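Local coordinates for putative uncharacterized protein (Thermotoga maritima, PDB 3CNL) that binds GTP as a circularly permuted GTPase, and probably hydrolyses it during a late step in assembly of the 50S ribosomal subunit, at residues 15-29 with 96-110. Sequence-based numbering, arbitrary orientation.
With GNP (phosphoaminophosphonic acid-guanylate ester), chain B.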
ATOM      1  N   ILE A  15     -14.403   6.272  -9.323  1.00 57.43           N
ATOM      2  CA  ILE A  15     -13.822   4.957  -9.618  1.00 55.71           C
ATOM      3  C   ILE A  15     -14.764   4.180 -10.537  1.00 54.53           C
ATOM      4  O   ILE A  15     -14.313   3.580 -11.503  1.00 54.27           O
ATOM      5  CB  ILE A  15     -13.482   4.124  -8.332  1.00 55.75           C
ATOM      6  CG1 ILE A  15     -12.459   4.847  -7.436  1.00 55.80           C
ATOM      7  CG2 ILE A  15     -12.963   2.722  -8.686  1.00 55.42           C
ATOM      8  CD1 ILE A  15     -11.101   5.130  -8.076  1.00 55.10           C
ATOM      9  N   LYS A  16     -16.065   4.214 -10.238  1.00 53.24           N
ATOM     10  CA  LYS A  16     -17.093   3.624 -11.106  1.00 51.99           C
ATOM     11  C   LYS A  16     -17.078   4.209 -12.526  1.00 50.59           C
ATOM     12  O   LYS A  16     -17.215   3.475 -13.497  1.00 50.53           O
ATOM     13  CB  LYS A  16     -18.487   3.781 -10.493  1.00 52.18           C
ATOM     14  CG  LYS A  16     -18.689   3.138  -9.121  1.00 53.18           C
ATOM     15  CD  LYS A  16     -18.825   1.628  -9.185  1.00 54.54           C
ATOM     16  CE  LYS A  16     -17.683   0.930  -8.453  1.00 56.05           C
ATOM     17  NZ  LYS A  16     -17.720  -0.557  -8.650  1.00 55.32           N
ATOM     18  N   ASP A  17     -16.895   5.524 -12.636  1.00 49.15           N
ATOM     19  CA  ASP A  17     -16.758   6.184 -13.941  1.00 47.76           C
ATOM     20  C   ASP A  17     -15.494   5.745 -14.670  1.00 46.31           C
ATOM     21  O   ASP A  17     -15.475   5.656 -15.902  1.00 46.29           O
ATOM     22  CB  ASP A  17     -16.775   7.715 -13.807  1.00 47.97           C
ATOM     23  CG  ASP A  17     -18.123   8.258 -13.313  1.00 48.92           C
ATOM     24  OD1 ASP A  17     -18.115   9.281 -12.591  1.00 49.85           O
ATOM     25  OD2 ASP A  17     -19.185   7.673 -13.633  1.00 49.05           O
ATOM     26  N   LEU A  18     -14.429   5.485 -13.919  1.00 44.35           N
ATOM     27  CA  LEU A  18     -13.171   5.062 -14.543  1.00 42.65           C
ATOM     28  C   LEU A  18     -13.271   3.600 -14.952  1.00 41.29           C
ATOM     29  O   LEU A  18     -12.716   3.201 -15.971  1.00 40.83           O
ATOM     30  CB  LEU A  18     -11.970   5.282 -13.618  1.00 42.73           C
ATOM     31  CG  LEU A  18     -11.510   6.712 -13.321  1.00 43.39           C
ATOM     32  CD1 LEU A  18     -10.289   6.693 -12.429  1.00 44.34           C
ATOM     33  CD2 LEU A  18     -11.188   7.463 -14.587  1.00 43.18           C
ATOM     34  N   LEU A  19     -13.994   2.822 -14.151  1.00 40.06           N
ATOM     35  CA  LEU A  19     -14.169   1.384 -14.360  1.00 39.43           C
ATOM     36  C   LEU A  19     -14.888   1.062 -15.659  1.00 39.19           C
ATOM     37  O   LEU A  19     -14.642   0.016 -16.266  1.00 38.99           O
ATOM     38  CB  LEU A  19     -14.951   0.773 -13.192  1.00 39.15           C
ATOM     39  CG  LEU A  19     -14.334  -0.199 -12.181  1.00 39.65           C
ATOM     40  CD1 LEU A  19     -12.817  -0.319 -12.256  1.00 39.00           C
ATOM     41  CD2 LEU A  19     -14.789   0.192 -10.777  1.00 39.52           C
ATOM     42  N   ARG A  20     -15.783   1.955 -16.085  1.00 38.54           N
ATOM     43  CA  ARG A  20     -16.569   1.712 -17.296  1.00 38.37           C
ATOM     44  C   ARG A  20     -15.689   1.698 -18.544  1.00 37.32           C
ATOM     45  O   ARG A  20     -16.053   1.114 -19.560  1.00 37.27           O
ATOM     46  CB  ARG A  20     -17.706   2.737 -17.431  1.00 39.24           C
ATOM     47  CG  ARG A  20     -18.786   2.594 -16.365  1.00 41.58           C
ATOM     48  CD  ARG A  20     -20.108   3.186 -16.832  1.00 46.60           C
ATOM     49  NE  ARG A  20     -20.326   4.549 -16.358  1.00 50.05           N
ATOM     50  CZ  ARG A  20     -21.003   4.863 -15.252  1.00 50.73           C
ATOM     51  NH1 ARG A  20     -21.522   3.908 -14.485  1.00 52.97           N
ATOM     52  NH2 ARG A  20     -21.158   6.138 -14.905  1.00 54.04           N
ATOM     53  N   LEU A  21     -14.527   2.347 -18.450  1.00 36.00           N
ATOM     54  CA  LEU A  21     -13.579   2.424 -19.564  1.00 34.64           C
ATOM     55  C   LEU A  21     -12.755   1.152 -19.756  1.00 33.32           C
ATOM     56  O   LEU A  21     -12.083   0.985 -20.786  1.00 32.20           O
ATOM     57  CB  LEU A  21     -12.622   3.616 -19.373  1.00 35.10           C
ATOM     58  CG  LEU A  21     -13.144   5.054 -19.351  1.00 36.14           C
ATOM     59  CD1 LEU A  21     -11.959   6.014 -19.249  1.00 37.70           C
ATOM     60  CD2 LEU A  21     -13.978   5.388 -20.591  1.00 38.16           C
ATOM     61  N   VAL A  22     -12.798   0.254 -18.770  1.00 32.06           N
ATOM     62  CA  VAL A  22     -11.822  -0.840 -18.714  1.00 30.75           C
ATOM     63  C   VAL A  22     -12.450  -2.196 -18.579  1.00 29.78           C
ATOM     64  O   VAL A  22     -13.613  -2.314 -18.228  1.00 30.30           O
ATOM     65  CB  VAL A  22     -10.797  -0.642 -17.559  1.00 30.90           C
ATOM     66  CG1 VAL A  22     -10.103   0.708 -17.695  1.00 30.35           C
ATOM     67  CG2 VAL A  22     -11.468  -0.787 -16.179  1.00 29.77           C
ATOM     68  N   ASN A  23     -11.657  -3.226 -18.845  1.00 28.88           N
ATOM     69  CA  ASN A  23     -12.089  -4.604 -18.692  1.00 28.13           C
ATOM     70  C   ASN A  23     -11.175  -5.382 -17.743  1.00 27.56           C
ATOM     71  O   ASN A  23     -11.451  -6.534 -17.425  1.00 27.54           O
ATOM     72  CB  ASN A  23     -12.208  -5.303 -20.070  1.00 28.18           C
ATOM     73  CG  ASN A  23     -10.878  -5.397 -20.826  1.00 27.82           C
ATOM     74  OD1 ASN A  23      -9.796  -5.426 -20.233  1.00 25.70           O
ATOM     75  ND2 ASN A  23     -10.965  -5.460 -22.155  1.00 25.97           N
ATOM     76  N   THR A  24     -10.098  -4.725 -17.303  1.00 26.72           N
ATOM     77  CA  THR A  24      -9.095  -5.300 -16.418  1.00 26.10           C
ATOM     78  C   THR A  24      -8.699  -4.273 -15.335  1.00 25.79           C
ATOM     79  O   THR A  24      -8.628  -3.071 -15.605  1.00 25.22           O
ATOM     80  CB  THR A  24      -7.850  -5.735 -17.245  1.00 26.28           C
ATOM     81  OG1 THR A  24      -8.271  -6.618 -18.293  1.00 25.85           O
ATOM     82  CG2 THR A  24      -6.764  -6.428 -16.380  1.00 25.51           C
ATOM     83  N   VAL A  25      -8.433  -4.778 -14.128  1.00 25.37           N
ATOM     84  CA  VAL A  25      -8.064  -3.996 -12.945  1.00 24.65           C
ATOM     85  C   VAL A  25      -6.832  -4.620 -12.279  1.00 24.58           C
ATOM     86  O   VAL A  25      -6.842  -5.812 -11.935  1.00 23.01           O
ATOM     87  CB  VAL A  25      -9.222  -4.008 -11.879  1.00 24.80           C
ATOM     88  CG1 VAL A  25      -8.775  -3.374 -10.559  1.00 24.87           C
ATOM     89  CG2 VAL A  25     -10.441  -3.269 -12.408  1.00 24.00           C
ATOM     90  N   VAL A  26      -5.789  -3.799 -12.112  1.00 23.95           N
ATOM     91  CA  VAL A  26      -4.621  -4.149 -11.297  1.00 23.79           C
ATOM     92  C   VAL A  26      -4.764  -3.428  -9.952  1.00 23.53           C
ATOM     93  O   VAL A  26      -4.686  -2.185  -9.859  1.00 22.58           O
ATOM     94  CB  VAL A  26      -3.296  -3.773 -12.000  1.00 23.88           C
ATOM     95  CG1 VAL A  26      -2.086  -4.093 -11.097  1.00 24.17           C
ATOM     96  CG2 VAL A  26      -3.169  -4.506 -13.347  1.00 23.19           C
ATOM     97  N   GLU A  27      -5.041  -4.222  -8.927  1.00 23.54           N
ATOM     98  CA  GLU A  27      -5.184  -3.717  -7.571  1.00 23.91           C
ATOM     99  C   GLU A  27      -3.801  -3.696  -6.909  1.00 22.95           C
ATOM    100  O   GLU A  27      -3.204  -4.742  -6.619  1.00 22.49           O
ATOM    101  CB  GLU A  27      -6.188  -4.587  -6.822  1.00 24.61           C
ATOM    102  CG  GLU A  27      -6.590  -4.097  -5.453  1.00 29.19           C
ATOM    103  CD  GLU A  27      -7.445  -5.125  -4.728  1.00 32.78           C
ATOM    104  OE1 GLU A  27      -8.186  -4.740  -3.821  1.00 32.95           O
ATOM    105  OE2 GLU A  27      -7.362  -6.337  -5.048  1.00 37.13           O
ATOM    106  N   VAL A  28      -3.292  -2.490  -6.702  1.00 21.86           N
ATOM    107  CA  VAL A  28      -1.970  -2.300  -6.115  1.00 21.54           C
ATOM    108  C   VAL A  28      -2.084  -2.207  -4.578  1.00 21.06           C
ATOM    109  O   VAL A  28      -2.554  -1.196  -4.021  1.00 20.68           O
ATOM    110  CB  VAL A  28      -1.230  -1.099  -6.740  1.00 21.54           C
ATOM    111  CG1 VAL A  28       0.194  -0.916  -6.117  1.00 21.27           C
ATOM    112  CG2 VAL A  28      -1.143  -1.242  -8.269  1.00 21.43           C
ATOM    113  N   ARG A  29      -1.645  -3.284  -3.922  1.00 19.41           N
ATOM    114  CA  ARG A  29      -1.671  -3.411  -2.473  1.00 18.64           C
ATOM    115  C   ARG A  29      -0.239  -3.378  -1.970  1.00 19.11           C
ATOM    116  O   ARG A  29       0.681  -3.591  -2.748  1.00 19.06           O
ATOM    117  CB  ARG A  29      -2.298  -4.749  -2.083  1.00 18.49           C
ATOM    118  CG  ARG A  29      -3.727  -4.997  -2.633  1.00 17.33           C
ATOM    119  CD  ARG A  29      -4.366  -6.135  -1.874  1.00 20.81           C
ATOM    120  NE  ARG A  29      -5.614  -6.545  -2.489  1.00 22.36           N
ATOM    121  CZ  ARG A  29      -6.430  -7.475  -2.013  1.00 24.17           C
ATOM    122  NH1 ARG A  29      -6.146  -8.112  -0.879  1.00 29.08           N
ATOM    123  NH2 ARG A  29      -7.546  -7.759  -2.672  1.00 24.68           N
ATOM    124  N   PHE A  96      -0.951  -9.749 -19.607  1.00 30.92           N
ATOM    125  CA  PHE A  96      -2.230  -9.205 -20.034  1.00 30.92           C
ATOM    126  C   PHE A  96      -2.721  -9.856 -21.317  1.00 31.44           C
ATOM    127  O   PHE A  96      -1.935 -10.092 -22.236  1.00 31.46           O
ATOM    128  CB  PHE A  96      -2.106  -7.708 -20.295  1.00 29.99           C
ATOM    129  CG  PHE A  96      -1.924  -6.866 -19.048  1.00 29.13           C
ATOM    130  CD1 PHE A  96      -2.853  -6.923 -18.005  1.00 29.14           C
ATOM    131  CD2 PHE A  96      -0.876  -5.959 -18.967  1.00 28.08           C
ATOM    132  CE1 PHE A  96      -2.702  -6.128 -16.863  1.00 28.32           C
ATOM    133  CE2 PHE A  96      -0.721  -5.153 -17.837  1.00 27.54           C
ATOM    134  CZ  PHE A  96      -1.637  -5.241 -16.787  1.00 28.53           C
ATOM    135  N   ASP A  97      -4.028 -10.092 -21.375  1.00 31.91           N
ATOM    136  CA  ASP A  97      -4.711 -10.590 -22.563  1.00 32.90           C
ATOM    137  C   ASP A  97      -4.623  -9.553 -23.658  1.00 33.11           C
ATOM    138  O   ASP A  97      -4.487  -8.368 -23.361  1.00 33.22           O
ATOM    139  CB  ASP A  97      -6.178 -10.866 -22.221  1.00 33.20           C
ATOM    140  CG  ASP A  97      -6.971 -11.321 -23.409  1.00 33.95           C
ATOM    141  OD1 ASP A  97      -6.764 -12.468 -23.838  1.00 35.33           O
ATOM    142  OD2 ASP A  97      -7.793 -10.532 -23.923  1.00 36.81           O
ATOM    143  N   ARG A  98      -4.712  -9.990 -24.919  1.00 33.32           N
ATOM    144  CA  ARG A  98      -4.634  -9.090 -26.088  1.00 33.44           C
ATOM    145  C   ARG A  98      -5.676  -7.975 -26.067  1.00 31.67           C
ATOM    146  O   ARG A  98      -5.417  -6.858 -26.522  1.00 31.91           O
ATOM    147  CB  ARG A  98      -4.735  -9.872 -27.425  1.00 33.15           C
ATOM    148  CG  ARG A  98      -6.016 -10.688 -27.589  1.00 34.33           C
ATOM    149  CD  ARG A  98      -6.260 -11.219 -29.020  1.00 34.93           C
ATOM    150  NE  ARG A  98      -7.541 -11.932 -29.081  1.00 39.22           N
ATOM    151  CZ  ARG A  98      -8.021 -12.568 -30.152  1.00 38.94           C
ATOM    152  NH1 ARG A  98      -9.202 -13.179 -30.085  1.00 42.53           N
ATOM    153  NH2 ARG A  98      -7.335 -12.603 -31.285  1.00 40.33           N
ATOM    154  N   LEU A  99      -6.846  -8.266 -25.537  1.00 30.47           N
ATOM    155  CA  LEU A  99      -7.917  -7.274 -25.511  1.00 29.90           C
ATOM    156  C   LEU A  99      -7.923  -6.391 -24.263  1.00 28.83           C
ATOM    157  O   LEU A  99      -8.848  -5.602 -24.088  1.00 27.46           O
ATOM    158  CB  LEU A  99      -9.287  -7.974 -25.624  1.00 30.20           C
ATOM    159  CG  LEU A  99      -9.540  -8.769 -26.888  1.00 31.84           C
ATOM    160  CD1 LEU A  99     -11.028  -9.052 -26.928  1.00 33.00           C
ATOM    161  CD2 LEU A  99      -9.062  -7.965 -28.137  1.00 33.03           C
ATOM    162  N   ALA A 100      -6.899  -6.515 -23.403  1.00 28.46           N
ATOM    163  CA  ALA A 100      -6.919  -5.850 -22.090  1.00 27.44           C
ATOM    164  C   ALA A 100      -6.931  -4.335 -22.221  1.00 27.19           C
ATOM    165  O   ALA A 100      -6.222  -3.751 -23.049  1.00 26.78           O
ATOM    166  CB  ALA A 100      -5.731  -6.301 -21.208  1.00 27.16           C
ATOM    167  N   ARG A 101      -7.779  -3.719 -21.409  1.00 26.86           N
ATOM    168  CA  ARG A 101      -7.770  -2.283 -21.186  1.00 26.80           C
ATOM    169  C   ARG A 101      -7.753  -2.154 -19.674  1.00 25.88           C
ATOM    170  O   ARG A 101      -8.671  -2.591 -19.007  1.00 25.35           O
ATOM    171  CB  ARG A 101      -9.012  -1.637 -21.771  1.00 27.11           C
ATOM    172  CG  ARG A 101      -9.186  -1.922 -23.239  1.00 30.02           C
ATOM    173  CD  ARG A 101     -10.638  -1.727 -23.645  1.00 35.31           C
ATOM    174  NE  ARG A 101     -10.839  -0.379 -24.153  1.00 39.07           N
ATOM    175  CZ  ARG A 101     -10.407   0.037 -25.344  1.00 42.29           C
ATOM    176  NH1 ARG A 101      -9.738  -0.792 -26.175  1.00 43.60           N
ATOM    177  NH2 ARG A 101     -10.638   1.286 -25.707  1.00 42.95           N
ATOM    178  N   VAL A 102      -6.682  -1.580 -19.144  1.00 25.17           N
ATOM    179  CA  VAL A 102      -6.358  -1.761 -17.740  1.00 24.55           C
ATOM    180  C   VAL A 102      -6.498  -0.465 -16.929  1.00 23.69           C
ATOM    181  O   VAL A 102      -6.058   0.598 -17.362  1.00 23.47           O
ATOM    182  CB  VAL A 102      -4.920  -2.364 -17.598  1.00 24.39           C
ATOM    183  CG1 VAL A 102      -4.546  -2.607 -16.141  1.00 24.08           C
ATOM    184  CG2 VAL A 102      -4.782  -3.670 -18.419  1.00 24.24           C
ATOM    185  N   LEU A 103      -7.124  -0.576 -15.759  1.00 23.54           N
ATOM    186  CA  LEU A 103      -7.061   0.470 -14.734  1.00 23.08           C
ATOM    187  C   LEU A 103      -6.172  -0.013 -13.592  1.00 23.28           C
ATOM    188  O   LEU A 103      -6.346  -1.111 -13.051  1.00 22.03           O
ATOM    189  CB  LEU A 103      -8.455   0.830 -14.193  1.00 23.17           C
ATOM    190  CG  LEU A 103      -8.537   1.778 -12.975  1.00 23.22           C
ATOM    191  CD1 LEU A 103      -8.174   3.227 -13.310  1.00 24.14           C
ATOM    192  CD2 LEU A 103      -9.910   1.747 -12.289  1.00 22.42           C
ATOM    193  N   ILE A 104      -5.202   0.818 -13.242  1.00 24.01           N
ATOM    194  CA  ILE A 104      -4.420   0.628 -12.027  1.00 24.30           C
ATOM    195  C   ILE A 104      -5.178   1.307 -10.875  1.00 24.37           C
ATOM    196  O   ILE A 104      -5.482   2.498 -10.961  1.00 24.69           O
ATOM    197  CB  ILE A 104      -3.019   1.292 -12.179  1.00 24.35           C
ATOM    198  CG1 ILE A 104      -2.260   0.736 -13.387  1.00 25.66           C
ATOM    199  CG2 ILE A 104      -2.167   1.152 -10.883  1.00 25.16           C
ATOM    200  CD1 ILE A 104      -2.153  -0.789 -13.440  1.00 24.08           C
ATOM    201  N   VAL A 105      -5.461   0.575  -9.794  1.00 23.74           N
ATOM    202  CA  VAL A 105      -6.200   1.147  -8.665  1.00 23.14           C
ATOM    203  C   VAL A 105      -5.622   0.734  -7.289  1.00 23.10           C
ATOM    204  O   VAL A 105      -4.964  -0.301  -7.162  1.00 22.54           O
ATOM    205  CB  VAL A 105      -7.704   0.768  -8.725  1.00 22.94           C
ATOM    206  CG1 VAL A 105      -7.914  -0.689  -8.326  1.00 22.93           C
ATOM    207  CG2 VAL A 105      -8.506   1.657  -7.800  1.00 24.05           C
ATOM    208  N   GLY A 106      -5.895   1.536  -6.259  1.00 22.45           N
ATOM    209  CA  GLY A 106      -5.438   1.196  -4.899  1.00 22.16           C
ATOM    210  C   GLY A 106      -5.614   2.333  -3.910  1.00 22.45           C
ATOM    211  O   GLY A 106      -5.952   3.465  -4.292  1.00 21.39           O
ATOM    212  N   VAL A 107      -5.370   2.048  -2.633  1.00 22.45           N
ATOM    213  CA  VAL A 107      -5.459   3.119  -1.624  1.00 22.31           C
ATOM    214  C   VAL A 107      -4.209   3.967  -1.784  1.00 22.64           C
ATOM    215  O   VAL A 107      -3.309   3.560  -2.495  1.00 22.79           O
ATOM    216  CB  VAL A 107      -5.578   2.559  -0.202  1.00 22.13           C
ATOM    217  CG1 VAL A 107      -6.831   1.666  -0.076  1.00 22.20           C
ATOM    218  CG2 VAL A 107      -4.272   1.798   0.203  1.00 22.00           C
ATOM    219  N   PRO A 108      -4.154   5.151  -1.142  1.00 23.24           N
ATOM    220  CA  PRO A 108      -2.984   5.997  -1.275  1.00 23.31           C
ATOM    221  C   PRO A 108      -1.671   5.308  -0.897  1.00 23.28           C
ATOM    222  O   PRO A 108      -1.654   4.463   0.008  1.00 23.52           O
ATOM    223  CB  PRO A 108      -3.280   7.140  -0.297  1.00 24.25           C
ATOM    224  CG  PRO A 108      -4.773   7.195  -0.207  1.00 24.23           C
ATOM    225  CD  PRO A 108      -5.199   5.771  -0.293  1.00 23.41           C
ATOM    226  N   ASN A 109      -0.611   5.652  -1.629  1.00 22.79           N
ATOM    227  CA  ASN A 109       0.795   5.374  -1.278  1.00 22.84           C
ATOM    228  C   ASN A 109       1.340   4.001  -1.636  1.00 22.09           C
ATOM    229  O   ASN A 109       2.526   3.729  -1.407  1.00 21.13           O
ATOM    230  CB  ASN A 109       1.069   5.652   0.225  1.00 22.83           C
ATOM    231  CG  ASN A 109       2.524   5.909   0.499  1.00 22.88           C
ATOM    232  OD1 ASN A 109       3.115   6.749  -0.150  1.00 23.30           O
ATOM    233  ND2 ASN A 109       3.125   5.159   1.444  1.00 22.74           N
ATOM    234  N   THR A 110       0.510   3.145  -2.220  1.00 22.06           N
ATOM    235  CA  THR A 110       0.895   1.723  -2.433  1.00 22.29           C
ATOM    236  C   THR A 110       1.832   1.499  -3.615  1.00 22.46           C
ATOM    237  O   THR A 110       2.309   0.387  -3.808  1.00 21.98           O
ATOM    238  CB  THR A 110      -0.308   0.830  -2.653  1.00 22.34           C
ATOM    239  OG1 THR A 110      -1.045   1.317  -3.788  1.00 23.05           O
ATOM    240  CG2 THR A 110      -1.207   0.813  -1.411  1.00 22.52           C
TER
HETATM  241  PG  GNP B 501      -0.748   8.051  -4.141  1.00 38.27           P
HETATM  242  O1G GNP B 501      -1.967   7.452  -4.805  1.00 36.49           O
HETATM  243  O2G GNP B 501      -0.939   8.236  -2.647  1.00 40.18           O
HETATM  244  O3G GNP B 501      -0.364   9.318  -4.897  1.00 37.74           O
HETATM  245  N3B GNP B 501       0.615   7.248  -4.238  1.00 32.88           N
HETATM  246  PB  GNP B 501       0.993   6.066  -5.211  1.00 30.22           P
HETATM  247  O1B GNP B 501       0.120   4.884  -4.946  1.00 23.61           O
HETATM  248  O2B GNP B 501       0.978   6.592  -6.609  1.00 28.79           O
HETATM  249  O3A GNP B 501       2.439   5.695  -4.827  1.00 26.57           O
HETATM  250  PA  GNP B 501       3.798   6.213  -5.391  1.00 27.21           P
HETATM  251  O1A GNP B 501       4.178   5.466  -6.602  1.00 24.68           O
HETATM  252  O2A GNP B 501       3.846   7.681  -5.480  1.00 27.42           O
HETATM  253  O5' GNP B 501       4.812   5.751  -4.304  1.00 26.29           O
HETATM  254  C5' GNP B 501       4.690   6.128  -2.924  1.00 26.42           C
HETATM  255  C4' GNP B 501       6.052   5.941  -2.262  1.00 27.52           C
HETATM  256  O4' GNP B 501       6.445   4.538  -2.241  1.00 26.59           O
HETATM  257  C3' GNP B 501       7.223   6.649  -2.921  1.00 28.88           C
HETATM  258  O3' GNP B 501       8.110   7.081  -1.900  1.00 31.11           O
HETATM  259  C2' GNP B 501       7.863   5.538  -3.739  1.00 27.88           C
HETATM  260  O2' GNP B 501       9.224   5.817  -3.973  1.00 29.64           O
HETATM  261  C1' GNP B 501       7.716   4.337  -2.812  1.00 25.30           C
HETATM  262  N9  GNP B 501       7.637   3.044  -3.486  1.00 24.60           N
HETATM  263  C8  GNP B 501       6.837   2.734  -4.568  1.00 24.13           C
HETATM  264  N7  GNP B 501       6.951   1.481  -4.940  1.00 26.19           N
HETATM  265  C5  GNP B 501       7.899   0.944  -4.044  1.00 24.81           C
HETATM  266  C6  GNP B 501       8.442  -0.365  -3.927  1.00 25.13           C
HETATM  267  O6  GNP B 501       8.203  -1.365  -4.627  1.00 22.83           O
HETATM  268  N1  GNP B 501       9.358  -0.471  -2.864  1.00 24.53           N
HETATM  269  C2  GNP B 501       9.708   0.566  -2.014  1.00 25.12           C
HETATM  270  N2  GNP B 501      10.608   0.296  -1.045  1.00 26.03           N
HETATM  271  N3  GNP B 501       9.204   1.785  -2.102  1.00 23.51           N
HETATM  272  C4  GNP B 501       8.317   1.901  -3.139  1.00 24.38           C
HETATM  273  O   HOH W   1     -11.888   2.013 -23.471  1.00 42.30           O
HETATM  274  O   HOH W   2      -4.729  -0.689  -2.550  1.00 18.60           O
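Asn-23 OD1 is gripped from opposite faces of its amide: Arg-101 N reaches it at 2.9 Å in a nearly straight bond, and Thr-24 OG1 donates at 2.7 Å. The same amide gives ND2 to Leu-99 O, which lies in its plane, so three bonds fix its rotation. With CG set between its own backbone N and carbonyl (chi1 63°), the group turns back onto the turn that precedes strand 101-106. Cut back to alanine, this position would probably leave Arg-101 N and Leu-99 O without these mates and Thr-24 OG1 freer to turn.

From this clasp the strands run parallel, their backbone bonds continuing to Val-28 N on Val-105 O (2.8 Å). On one face, Val-26 CG2 touches both Val-102 CG1 (3.6 Å) and, in the ring plane, the edge of Phe-96. On the other, Leu-103 CD2 packs against Leu-19 CD1 of helix 15-19 at 3.6 Å. At the far end Thr-110 OG1 donates to Val-28 O (2.9 Å) from above its carbonyl plane, tying in the nucleotide-binding loop, where Asn-109 N bonds weakly to GNP O2G. A central parallel strand leading into such a phosphate-binding loop is characteristic of the P-loop NTPase fold.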